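Local atomic coordinates of Non-reducing end alpha-L-arabinofuranosidase BoGH43B (Bacteroides ovatus, PDB entry 5JOZ), a protein that hydrolyses terminal non-reducing alpha-L-arabinofuranosyl residues from the branches of xyloglucan, turning its 'S' units into 'X' units. Residues Arg81-Thr86 against Ile129-Gly134; Ile236-Leu241 against Val252-Arg257; Asp322-Arg327 against Gly362-Ala367. One frame throughout, in Å; residues are numbered along the deposited sequence.

Contact 1. Residues Arg81-Thr86 against Ile129-Gly134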
loop_
_atom_site.group_PDB
_atom_site.type_symbol
_atom_site.label_atom_id
_atom_site.label_comp_id
_atom_site.label_asym_id
_atom_site.label_seq_id
_atom_site.Cartn_x
_atom_site.Cartn_y
_atom_site.Cartn_z
ATOM N N ARG A 81 -3.207 1.881 16.848
ATOM C CA ARG A 81 -2.884 1.820 18.274
ATOM C C ARG A 81 -3.747 0.791 18.988
ATOM O O ARG A 81 -4.716 0.283 18.424
ATOM C CB ARG A 81 -3.054 3.199 18.919
ATOM C CG ARG A 81 -2.213 4.313 18.309
ATOM C CD ARG A 81 -0.737 4.149 18.621
ATOM N NE ARG A 81 0.097 5.216 18.033
ATOM C CZ ARG A 81 1.002 5.078 17.052
ATOM N NH1 ARG A 81 1.242 3.909 16.471
ATOM N NH2 ARG A 81 1.693 6.139 16.646
ATOM N N TYR A 82 -3.365 0.487 20.224
ATOM C CA TYR A 82 -4.038 -0.514 21.056
ATOM C C TYR A 82 -4.188 -0.005 22.493
ATOM O O TYR A 82 -3.213 0.474 23.078
ATOM C CB TYR A 82 -3.226 -1.808 21.058
ATOM C CG TYR A 82 -3.774 -2.890 21.956
ATOM C CD1 TYR A 82 -4.767 -3.759 21.503
ATOM C CD2 TYR A 82 -3.301 -3.051 23.264
ATOM C CE1 TYR A 82 -5.267 -4.761 22.319
ATOM C CE2 TYR A 82 -3.800 -4.051 24.091
ATOM C CZ TYR A 82 -4.779 -4.907 23.611
ATOM O OH TYR A 82 -5.281 -5.904 24.418
ATOM N N HIS A 83 -5.399 -0.131 23.050
ATOM C CA HIS A 83 -5.685 0.241 24.436
ATOM C C HIS A 83 -6.822 -0.587 25.041
ATOM O O HIS A 83 -7.929 -0.627 24.492
ATOM C CB HIS A 83 -6.024 1.730 24.529
ATOM C CG HIS A 83 -6.225 2.222 25.932
ATOM N ND1 HIS A 83 -5.224 2.195 26.883
ATOM C CD2 HIS A 83 -7.310 2.760 26.543
ATOM C CE1 HIS A 83 -5.686 2.690 28.018
ATOM N NE2 HIS A 83 -6.949 3.037 27.840
ATOM N N ASP A 84 -6.530 -1.234 26.173
ATOM C CA ASP A 84 -7.511 -2.000 26.955
ATOM C C ASP A 84 -8.373 -2.940 26.109
ATOM O O ASP A 84 -9.590 -2.748 25.966
ATOM C CB ASP A 84 -8.385 -1.044 27.792
ATOM C CG ASP A 84 -7.738 -0.668 29.113
ATOM O OD1 ASP A 84 -6.512 -0.415 29.143
ATOM O OD2 ASP A 84 -8.473 -0.626 30.125
ATOM N N GLY A 85 -7.711 -3.930 25.521
ATOM C CA GLY A 85 -8.388 -4.981 24.757
ATOM C C GLY A 85 -8.970 -4.582 23.413
ATOM O O GLY A 85 -9.650 -5.396 22.791
ATOM N N THR A 86 -8.689 -3.357 22.954
ATOM C CA THR A 86 -9.281 -2.806 21.738
ATOM C C THR A 86 -8.202 -2.147 20.833
ATOM O O THR A 86 -7.424 -1.311 21.300
ATOM C CB THR A 86 -10.378 -1.773 22.098
ATOM O OG1 THR A 86 -11.422 -2.421 22.836
ATOM C CG2 THR A 86 -10.980 -1.117 20.848
ATOM N N ILE A 129 -3.166 9.068 16.748
ATOM C CA ILE A 129 -3.694 8.940 18.105
ATOM C C ILE A 129 -2.652 8.323 19.015
ATOM O O ILE A 129 -1.768 7.617 18.552
ATOM C CB ILE A 129 -5.016 8.126 18.178
ATOM C CG1 ILE A 129 -4.936 6.818 17.381
ATOM C CG2 ILE A 129 -6.193 8.953 17.663
ATOM C CD1 ILE A 129 -6.080 5.863 17.661
ATOM N N GLU A 130 -2.752 8.632 20.303
ATOM C CA GLU A 130 -1.953 7.983 21.318
ATOM C C GLU A 130 -2.722 7.933 22.636
ATOM O O GLU A 130 -3.444 8.873 22.977
ATOM C CB GLU A 130 -0.636 8.730 21.512
ATOM C CG GLU A 130 0.360 8.005 22.413
ATOM C CD GLU A 130 0.948 6.745 21.788
ATOM O OE1 GLU A 130 1.427 5.892 22.565
ATOM O OE2 GLU A 130 0.953 6.611 20.537
ATOM N N PHE A 131 -2.525 6.844 23.376
ATOM C CA PHE A 131 -3.136 6.648 24.678
ATOM C C PHE A 131 -2.147 6.892 25.802
ATOM O O PHE A 131 -1.227 6.098 25.994
ATOM C CB PHE A 131 -3.690 5.240 24.768
ATOM C CG PHE A 131 -4.870 5.018 23.880
ATOM C CD1 PHE A 131 -6.144 5.391 24.297
ATOM C CD2 PHE A 131 -4.713 4.470 22.608
ATOM C CE1 PHE A 131 -7.245 5.194 23.474
ATOM C CE2 PHE A 131 -5.816 4.271 21.782
ATOM C CZ PHE A 131 -7.083 4.635 22.215
ATOM N N ILE A 132 -2.338 7.991 26.534
ATOM C CA ILE A 132 -1.454 8.394 27.634
ATOM C C ILE A 132 -2.291 8.931 28.797
ATOM O O ILE A 132 -3.160 9.761 28.577
ATOM C CB ILE A 132 -0.483 9.538 27.215
ATOM C CG1 ILE A 132 0.376 9.161 25.996
ATOM C CG2 ILE A 132 0.425 9.926 28.381
ATOM C CD1 ILE A 132 0.947 10.354 25.242
ATOM N N ASP A 133 -1.993 8.500 30.024
ATOM C CA ASP A 133 -2.615 9.044 31.254
ATOM C C ASP A 133 -4.145 8.875 31.225
ATOM O O ASP A 133 -4.885 9.771 31.631
ATOM C CB ASP A 133 -2.216 10.536 31.487
ATOM C CG ASP A 133 -0.765 10.716 32.001
ATOM O OD1 ASP A 133 -0.329 9.939 32.885
ATOM O OD2 ASP A 133 -0.069 11.664 31.549
ATOM N N GLY A 134 -4.608 7.727 30.726
ATOM C CA GLY A 134 -6.043 7.473 30.526
ATOM C C GLY A 134 -6.792 8.391 29.561
ATOM O O GLY A 134 -8.014 8.507 29.644
#
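Arg81 NE is gripped by two oxygens of 129-134: it forms a salt bridge with Glu130 OE2 at 3.0 Å and donates to the backbone oxygen, Ile129 O, at 3.1 Å. NE thus meets a carboxylate through charge and a carbonyl through a hydrogen bond; the latter is bent (135° at the hydrogen), and the guanidinium and carboxylate planes stand 59° apart. Arg81 CG lies beside Ile129 CG1 at 3.8 Å, and the bend at chi2 (-70°) then turns CD and NE toward the two oxygens. At the other end NH1 makes a salt bridge with Asp240, so arginine suits a place where several acceptors must be served at once. An alanine here would probably leave Glu130 and Asp240 without their positive mate and unfasten Ile129 O. His83 CB sits squarely over the Phe131 ring, 3.4 Å from its centroid, a CH-pi contact; the imidazole plane is nearly parallel to the phenyl but slid so far that the rings scarcely overlap. Two edge strands of separate antiparallel sheets, 74-83 and 128-132, meet here mainly through side chains; Tyr88 of strand 86-94 and Met136 of strand 135-141 pack against Phe131, and His179 of strand 176-183 touches Arg81.

Contact 2. Residues Ile236-Leu241 against Val252-Arg257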
loop_
_atom_site.group_PDB
_atom_site.type_symbol
_atom_site.label_atom_id
_atom_site.label_comp_id
_atom_site.label_asym_id
_atom_site.label_seq_id
_atom_site.Cartn_x
_atom_site.Cartn_y
_atom_site.Cartn_z
ATOM N N ILE A 236 13.362 8.503 2.462
ATOM C CA ILE A 236 13.090 7.860 3.737
ATOM C C ILE A 236 12.370 8.873 4.649
ATOM O O ILE A 236 12.771 10.030 4.750
ATOM C CB ILE A 236 14.404 7.324 4.358
ATOM C CG1 ILE A 236 14.873 6.067 3.611
ATOM C CG2 ILE A 236 14.264 7.051 5.850
ATOM C CD1 ILE A 236 14.102 4.799 3.939
ATOM N N GLY A 237 11.288 8.442 5.277
ATOM C CA GLY A 237 10.534 9.309 6.172
ATOM C C GLY A 237 9.211 8.698 6.563
ATOM O O GLY A 237 8.945 7.542 6.233
ATOM N N HIS A 238 8.389 9.481 7.262
ATOM C CA HIS A 238 7.100 9.026 7.806
ATOM C C HIS A 238 7.250 7.795 8.712
ATOM O O HIS A 238 6.661 6.733 8.473
ATOM C CB HIS A 238 6.068 8.772 6.696
ATOM C CG HIS A 238 4.647 8.927 7.153
ATOM N ND1 HIS A 238 3.783 9.852 6.605
ATOM C CD2 HIS A 238 3.949 8.299 8.130
ATOM C CE1 HIS A 238 2.611 9.772 7.209
ATOM N NE2 HIS A 238 2.688 8.842 8.144
ATOM N N ALA A 239 8.053 7.962 9.753
ATOM C CA ALA A 239 8.326 6.913 10.714
ATOM C C ALA A 239 7.286 6.822 11.845
ATOM O O ALA A 239 6.528 7.760 12.082
ATOM C CB ALA A 239 9.710 7.109 11.308
ATOM N N ASP A 240 7.275 5.660 12.506
ATOM C CA ASP A 240 6.525 5.408 13.724
ATOM C C ASP A 240 7.409 4.570 14.657
ATOM O O ASP A 240 8.046 3.625 14.211
ATOM C CB ASP A 240 5.209 4.671 13.411
ATOM C CG ASP A 240 4.195 4.730 14.572
ATOM O OD1 ASP A 240 4.458 5.380 15.609
ATOM O OD2 ASP A 240 3.114 4.110 14.454
ATOM N N LEU A 241 7.459 4.929 15.934
ATOM C CA LEU A 241 8.333 4.249 16.900
ATOM C C LEU A 241 7.625 3.066 17.561
ATOM O O LEU A 241 6.413 3.018 17.617
ATOM C CB LEU A 241 8.830 5.231 17.970
ATOM C CG LEU A 241 9.643 6.452 17.519
ATOM C CD1 LEU A 241 10.158 7.213 18.726
ATOM C CD2 LEU A 241 10.819 6.105 16.620
ATOM N N VAL A 252 9.716 2.036 12.292
ATOM C CA VAL A 252 9.349 1.715 10.918
ATOM C C VAL A 252 9.143 3.040 10.203
ATOM O O VAL A 252 8.809 4.036 10.834
ATOM C CB VAL A 252 8.126 0.784 10.799
ATOM C CG1 VAL A 252 8.455 -0.564 11.418
ATOM C CG2 VAL A 252 6.869 1.413 11.429
ATOM N N CYS A 253 9.402 3.043 8.903
ATOM C CA CYS A 253 9.242 4.226 8.059
ATOM C C CYS A 253 9.099 3.772 6.611
ATOM O O CYS A 253 9.311 2.586 6.300
ATOM C CB CYS A 253 10.457 5.134 8.172
ATOM S SG CYS A 253 11.911 4.467 7.322
ATOM N N LEU A 254 8.753 4.718 5.742
ATOM C CA LEU A 254 8.613 4.452 4.325
ATOM C C LEU A 254 9.852 4.908 3.590
ATOM O O LEU A 254 10.615 5.718 4.091
ATOM C CB LEU A 254 7.375 5.150 3.736
ATOM C CG LEU A 254 7.290 6.679 3.577
ATOM C CD1 LEU A 254 8.225 7.264 2.520
ATOM C CD2 LEU A 254 5.852 7.068 3.283
ATOM N N GLY A 255 10.023 4.390 2.385
ATOM C CA GLY A 255 11.083 4.824 1.483
ATOM C C GLY A 255 10.853 4.279 0.088
ATOM O O GLY A 255 9.881 3.542 -0.157
ATOM N N ILE A 256 11.760 4.615 -0.822
ATOM C CA ILE A 256 11.712 4.086 -2.188
ATOM C C ILE A 256 13.034 3.417 -2.530
ATOM O O ILE A 256 14.055 3.730 -1.914
ATOM C CB ILE A 256 11.356 5.178 -3.217
ATOM C CG1 ILE A 256 12.359 6.339 -3.162
ATOM C CG2 ILE A 256 9.934 5.682 -2.964
ATOM C CD1 ILE A 256 12.228 7.328 -4.303
ATOM N N ARG A 257 12.984 2.480 -3.483
ATOM C CA ARG A 257 14.165 1.802 -4.033
ATOM C C ARG A 257 14.239 2.192 -5.492
ATOM O O ARG A 257 13.592 1.549 -6.311
ATOM C CB ARG A 257 14.020 0.285 -3.962
ATOM C CG ARG A 257 14.164 -0.333 -2.578
ATOM C CD ARG A 257 13.276 -1.568 -2.463
ATOM N NE ARG A 257 13.939 -2.835 -2.693
ATOM C CZ ARG A 257 13.326 -3.995 -2.932
ATOM N NH1 ARG A 257 12.003 -4.099 -2.997
ATOM N NH2 ARG A 257 14.064 -5.082 -3.123
#
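This is backbone pairing within a beta hairpin, between strand 234-243, which borders one four-stranded antiparallel sheet of the glycosidase domain, and its neighbour 249-256. Two hydrogen-bonded pairs hold it. Gly237 N gives to Leu254 O at 3.0 Å while Leu254 N returns a bond to Gly237 O at 2.9 Å; Asp240 N reaches Val252 O at 2.8 Å and Val252 N reaches Asp240 O at 3.0 Å. Between them two residues, His238 and Ala239, stand opposite the single Cys253, a beta bulge in which the positive phi of His238 (56°) marks the turn of the backbone. His238 CB rests on Leu254 CD2 at 3.8 Å. Leucine suits that place because its branched end packs against this carbon, with CG close to Gly237 O. Another apolar cluster joins Ile236 CG2 to Cys253 SG (3.8 Å) and Ala239 CB to Cys253 CB; the small alanine and cysteine let the strands stay close. Gly255 accommodates Ile236 CD1, where a side chain would clash. Asp240, with CG anti to its own nitrogen (chi1 -164°), turns its carboxylate away from Val252 to Tyr181 and Ser18. From within the bulge, the His238 side chain touches Asp16 and Asp126, inferred to be the catalytic base and the pKa-modulating residue, an arrangement consistent with the central active site of the five-bladed beta-propeller of family GH43.

Contact 3. Residues Asp322-Arg327 against Gly362-Ala367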
loop_
_atom_site.group_PDB
_atom_site.type_symbol
_atom_site.label_atom_id
_atom_site.label_comp_id
_atom_site.label_asym_id
_atom_site.label_seq_id
_atom_site.Cartn_x
_atom_site.Cartn_y
_atom_site.Cartn_z
ATOM N N ASP A 322 -4.158 -11.158 -0.226
ATOM C CA ASP A 322 -3.324 -10.327 -1.107
ATOM C C ASP A 322 -4.123 -9.758 -2.296
ATOM O O ASP A 322 -3.740 -8.719 -2.858
ATOM C CB ASP A 322 -2.112 -11.122 -1.667
ATOM C CG ASP A 322 -1.101 -11.553 -0.586
ATOM O OD1 ASP A 322 -0.456 -10.693 0.040
ATOM O OD2 ASP A 322 -0.922 -12.771 -0.384
ATOM N N TRP A 323 -5.207 -10.437 -2.696
ATOM C CA TRP A 323 -6.021 -9.985 -3.842
ATOM C C TRP A 323 -6.734 -8.682 -3.530
ATOM O O TRP A 323 -7.240 -8.479 -2.422
ATOM C CB TRP A 323 -6.994 -11.067 -4.316
ATOM C CG TRP A 323 -6.254 -12.219 -4.931
ATOM C CD1 TRP A 323 -6.171 -13.495 -4.464
ATOM C CD2 TRP A 323 -5.441 -12.165 -6.102
ATOM N NE1 TRP A 323 -5.372 -14.250 -5.289
ATOM C CE2 TRP A 323 -4.909 -13.454 -6.303
ATOM C CE3 TRP A 323 -5.119 -11.149 -7.012
ATOM C CZ2 TRP A 323 -4.065 -13.753 -7.372
ATOM C CZ3 TRP A 323 -4.285 -11.444 -8.072
ATOM C CH2 TRP A 323 -3.767 -12.736 -8.249
ATOM N N THR A 324 -6.750 -7.803 -4.528
ATOM C CA THR A 324 -7.096 -6.405 -4.336
ATOM C C THR A 324 -7.938 -5.867 -5.501
ATOM O O THR A 324 -7.669 -6.169 -6.667
ATOM C CB THR A 324 -5.802 -5.562 -4.209
ATOM O OG1 THR A 324 -4.891 -6.213 -3.316
ATOM C CG2 THR A 324 -6.108 -4.201 -3.660
ATOM N N PHE A 325 -8.922 -5.035 -5.158
ATOM C CA PHE A 325 -9.872 -4.436 -6.103
ATOM C C PHE A 325 -9.655 -2.933 -6.223
ATOM O O PHE A 325 -9.028 -2.324 -5.358
ATOM C CB PHE A 325 -11.300 -4.682 -5.613
ATOM C CG PHE A 325 -11.620 -6.118 -5.418
ATOM C CD1 PHE A 325 -11.276 -6.768 -4.226
ATOM C CD2 PHE A 325 -12.252 -6.840 -6.417
ATOM C CE1 PHE A 325 -11.549 -8.121 -4.038
ATOM C CE2 PHE A 325 -12.538 -8.191 -6.233
ATOM C CZ PHE A 325 -12.181 -8.829 -5.048
ATOM N N ILE A 326 -10.189 -2.350 -7.293
ATOM C CA ILE A 326 -10.214 -0.898 -7.490
ATOM C C ILE A 326 -11.566 -0.323 -7.008
ATOM O O ILE A 326 -12.620 -0.678 -7.544
ATOM C CB ILE A 326 -9.991 -0.536 -8.963
ATOM C CG1 ILE A 326 -8.629 -1.084 -9.448
ATOM C CG2 ILE A 326 -10.064 0.976 -9.129
ATOM C CD1 ILE A 326 -8.345 -0.915 -10.930
ATOM N N ARG A 327 -11.522 0.550 -5.996
ATOM C CA ARG A 327 -12.729 1.141 -5.363
ATOM C C ARG A 327 -13.660 0.051 -4.829
ATOM O O ARG A 327 -13.164 -1.012 -4.477
ATOM C CB ARG A 327 -13.406 2.121 -6.313
ATOM C CG ARG A 327 -12.418 3.146 -6.852
ATOM C CD ARG A 327 -13.094 4.310 -7.558
ATOM N NE ARG A 327 -12.091 5.165 -8.188
ATOM C CZ ARG A 327 -11.424 4.861 -9.303
ATOM N NH1 ARG A 327 -11.686 3.740 -9.977
ATOM N NH2 ARG A 327 -10.502 5.701 -9.774
ATOM N N GLY A 362 -6.148 -7.726 -8.468
ATOM C CA GLY A 362 -4.701 -7.726 -8.594
ATOM C C GLY A 362 -3.962 -7.727 -7.286
ATOM O O GLY A 362 -4.560 -7.736 -6.207
ATOM N N ARG A 363 -2.641 -7.720 -7.401
ATOM C CA ARG A 363 -1.801 -7.643 -6.241
ATOM C C ARG A 363 -0.563 -6.814 -6.495
ATOM O O ARG A 363 -0.107 -6.681 -7.635
ATOM C CB ARG A 363 -1.461 -9.044 -5.745
ATOM C CG ARG A 363 -0.411 -9.793 -6.537
ATOM C CD ARG A 363 0.166 -10.917 -5.702
ATOM N NE ARG A 363 -0.618 -12.134 -5.793
ATOM C CZ ARG A 363 -0.352 -13.247 -5.122
ATOM N NH1 ARG A 363 0.675 -13.312 -4.283
ATOM N NH2 ARG A 363 -1.130 -14.305 -5.289
ATOM N N ARG A 364 -0.027 -6.289 -5.399
ATOM C CA ARG A 364 1.158 -5.452 -5.402
ATOM C C ARG A 364 2.353 -6.162 -6.047
ATOM O O ARG A 364 2.628 -7.322 -5.732
ATOM C CB ARG A 364 1.539 -5.098 -3.965
ATOM C CG ARG A 364 0.563 -4.190 -3.232
ATOM C CD ARG A 364 0.683 -4.383 -1.733
ATOM N NE ARG A 364 -0.232 -3.524 -0.972
ATOM C CZ ARG A 364 -1.553 -3.695 -0.850
ATOM N NH1 ARG A 364 -2.191 -4.707 -1.450
ATOM N NH2 ARG A 364 -2.260 -2.829 -0.109
ATOM N N GLN A 365 3.047 -5.480 -6.956
ATOM C CA GLN A 365 4.339 -5.981 -7.429
ATOM C C GLN A 365 5.378 -5.828 -6.308
ATOM O O GLN A 365 5.903 -4.746 -6.064
ATOM C CB GLN A 365 4.794 -5.278 -8.697
ATOM C CG GLN A 365 5.949 -6.016 -9.368
ATOM C CD GLN A 365 6.538 -5.259 -10.527
ATOM O OE1 GLN A 365 5.854 -4.464 -11.162
ATOM N NE2 GLN A 365 7.818 -5.506 -10.817
ATOM N N ALA A 366 5.647 -6.935 -5.635
ATOM C CA ALA A 366 6.477 -6.984 -4.443
ATOM C C ALA A 366 7.961 -7.249 -4.729
ATOM O O ALA A 366 8.749 -7.392 -3.782
ATOM C CB ALA A 366 5.932 -8.064 -3.511
ATOM N N ALA A 367 8.340 -7.345 -6.005
ATOM C CA ALA A 367 9.744 -7.523 -6.380
ATOM C C ALA A 367 10.054 -6.919 -7.747
ATOM O O ALA A 367 9.200 -6.858 -8.632
ATOM C CB ALA A 367 10.104 -9.001 -6.356
HETATM O O HOH W 1 -1.438 -7.161 -2.467
#
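Thr324 and Gly362 form a single antiparallel hydrogen-bonded pair: Gly362 N donates to Thr324 O at 2.8 Å and 167°, whereas the return bond from Thr324 N to Gly362 O is weak. Beside it, the six-membered ring of Trp323 lies against the Gly362 backbone, with CA at the ring edge and C and O near CE3. Arg363 passes over one face of that ring in a cation-pi contact, CZ 4.8 Å from the centroid. Its guanidinium stands almost upright on the indole, planes 89° apart, with NH2 3.6 Å from Trp323 CZ2; a bend at chi3 (86°) turns the group back over the ring. In the next shell, Asp312 accepts from Trp323 NE1 and Phe501 meets the indole edge-to-face, fixing the platform. Thr324 OG1 donates to Asp322 O at 2.8 Å, and a water bridges that same carbonyl to Arg364 NH1, while Arg364 NE is held by Met13 O. Arg363 NE is buried without a polar partner, and Asp322 OD2 is 4.2 Å from Arg363 NH1, beyond a salt bridge. The positive charge is therefore probably steadied by the indole's pi electrons and by diffuse attraction to Asp322 rather than by a directed ion pair.

In the fold
Followed from the N terminus, the three contacts come in series, and none nests or crosses. Contact 1 closes a loop of 42 residues and joins the edges of two successive four-stranded sheets. Contact 2 spans only 10 residues and closes a hairpin within a later sheet of the same domain. Though their centres are 23 Å apart, these two touch through the salt bridge Arg81 NH1 to Asp240 OD2, which joins the sheets of 74-83 and 234-243; through Arg81, contact 1 brings in that of 128-132. Contact 3, closing 34 residues, belongs to the C-terminal concanavalin A-like domain; its nearest atoms come within about 5 Å of contact 2 without touching, and Arg364 reaches back to Met13 of the glycosidase domain.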